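PDB 3CPK: uncharacterized protein Q7W7N7_BORPA from Bordetella parapertussis 12822, which is of unknown function but belongs to the DUF498/DUF598 family and carries an Xcc1710-like domain. Local coordinates for residues A[109-113]-A[114-118]. Numbering follows the deposited sequence.
Sequences RPLLA and MGVGV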
loop_
_atom_site.group_PDB
_atom_site.type_symbol
_atom_site.label_atom_id
_atom_site.label_comp_id
_atom_site.label_asym_id
_atom_site.label_seq_id
_atom_site.Cartn_x
_atom_site.Cartn_y
_atom_site.Cartn_z
ATOM N N ARG A 109 10.629 -11.674 2.533
ATOM C CA ARG A 109 10.764 -12.990 1.903
ATOM C C ARG A 109 9.485 -13.804 1.705
ATOM O O ARG A 109 9.223 -14.280 0.598
ATOM C CB ARG A 109 11.805 -13.838 2.624
ATOM C CG ARG A 109 13.154 -13.679 1.992
ATOM C CD ARG A 109 14.217 -14.397 2.753
ATOM N NE ARG A 109 15.522 -14.109 2.178
ATOM C CZ ARG A 109 16.669 -14.428 2.760
ATOM N NH1 ARG A 109 16.658 -15.043 3.934
ATOM N NH2 ARG A 109 17.819 -14.131 2.172
ATOM N N PRO A 110 8.676 -13.983 2.759
ATOM C CA PRO A 110 7.452 -14.761 2.563
ATOM C C PRO A 110 6.737 -14.369 1.265
ATOM O O PRO A 110 6.356 -15.224 0.465
ATOM C CB PRO A 110 6.635 -14.417 3.796
ATOM C CG PRO A 110 7.692 -14.261 4.841
ATOM C CD PRO A 110 8.745 -13.443 4.126
ATOM N N LEU A 111 6.572 -13.067 1.059
ATOM C CA LEU A 111 5.911 -12.563 -0.133
ATOM C C LEU A 111 6.595 -12.992 -1.424
ATOM O O LEU A 111 5.932 -13.414 -2.372
ATOM C CB LEU A 111 5.827 -11.040 -0.082
ATOM C CG LEU A 111 4.750 -10.499 0.852
ATOM C CD1 LEU A 111 4.725 -8.985 0.796
ATOM C CD2 LEU A 111 3.411 -11.069 0.428
ATOM N N LEU A 112 7.917 -12.864 -1.475
ATOM C CA LEU A 112 8.653 -13.265 -2.669
ATOM C C LEU A 112 8.426 -14.765 -2.829
ATOM O O LEU A 112 8.362 -15.285 -3.940
ATOM C CB LEU A 112 10.149 -12.987 -2.507
ATOM C CG LEU A 112 10.567 -11.599 -2.013
ATOM C CD1 LEU A 112 12.084 -11.533 -1.938
ATOM C CD2 LEU A 112 10.031 -10.516 -2.941
ATOM N N ALA A 113 8.295 -15.450 -1.700
ATOM C CA ALA A 113 8.059 -16.884 -1.699
ATOM C C ALA A 113 6.783 -17.151 -2.488
ATOM O O ALA A 113 6.506 -18.281 -2.894
ATOM C CB ALA A 113 7.910 -17.389 -0.266
HETATM N N MSE A 114 6.012 -16.088 -2.698
HETATM C CA MSE A 114 4.763 -16.159 -3.440
HETATM C C MSE A 114 4.860 -15.423 -4.763
HETATM O O MSE A 114 3.849 -15.188 -5.420
HETATM C CB MSE A 114 3.642 -15.546 -2.623
HETATM C CG MSE A 114 3.087 -16.469 -1.595
HETATM SE SE MSE A 114 2.294 -15.427 -0.215
HETATM C CE MSE A 114 3.608 -15.752 1.163
ATOM N N GLY A 115 6.074 -15.057 -5.149
ATOM C CA GLY A 115 6.256 -14.337 -6.392
ATOM C C GLY A 115 5.755 -12.905 -6.309
ATOM O O GLY A 115 5.636 -12.228 -7.327
ATOM N N VAL A 116 5.444 -12.439 -5.103
ATOM C CA VAL A 116 4.971 -11.070 -4.933
ATOM C C VAL A 116 6.161 -10.186 -4.630
ATOM O O VAL A 116 6.906 -10.442 -3.689
ATOM C CB VAL A 116 3.979 -10.921 -3.761
ATOM C CG1 VAL A 116 3.535 -9.470 -3.665
ATOM C CG2 VAL A 116 2.784 -11.841 -3.949
ATOM N N GLY A 117 6.342 -9.147 -5.434
ATOM C CA GLY A 117 7.453 -8.240 -5.220
ATOM C C GLY A 117 6.997 -7.021 -4.450
ATOM O O GLY A 117 5.936 -6.468 -4.738
ATOM N N VAL A 118 7.786 -6.596 -3.470
ATOM C CA VAL A 118 7.417 -5.439 -2.671
ATOM C C VAL A 118 8.380 -4.271 -2.812
ATOM O O VAL A 118 9.574 -4.445 -3.012
ATOM C CB VAL A 118 7.242 -5.825 -1.170
ATOM C CG1 VAL A 118 7.557 -7.282 -0.972
ATOM C CG2 VAL A 118 8.110 -4.953 -0.277
#
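Leu111 and Val116 meet where the helix stops: Val116 N donates to Leu111 O (2.9 Å), and Gly115 N donates to Leu112 O (2.6 Å). Gly115, with its positive phi of 72°, is the C-prime residue, which together with the two bonds defines a Schellman motif. A type I turn from Leu112 to Gly115 carries the chain round. Neither donor lies in the plane of its acceptor carbonyl; Val116 N stands 41° above that of Leu111. Met114 N also points to Leu111 O, but its modelled position is less sure, so a second donor on this oxygen is doubtful.

Beside these bonds, Leu111 CB packs on Val116 CB at 4.1 Å, the apolar contact that commonly accompanies this motif. Farther along its side chain, Leu111 CD1 reaches Val118 CG1 at 3.7 Å, the two side chains crossing at about a right angle. With CG anti to its carbonyl carbon (chi1 -49°), Leu112 turns CD2 over the outgoing chain, 3.2 Å from Val116 O and 4.1 Å from Gly117 CA. The selenomethionine Met114 folds back over the Pro110 flank, though the exact position of its methyl is doubtful.

The motif thus makes the return from helix 105-112 to strand 117-121 in a beta-alpha-beta unit begun by strand 91-95. Pro110 and Leu111 rest against helix 54-61, Val116 touches Pro89, and Gly117 pairs through its backbone with Leu92, entering the mixed sheet as part of strand 117-121, outermost within this chain.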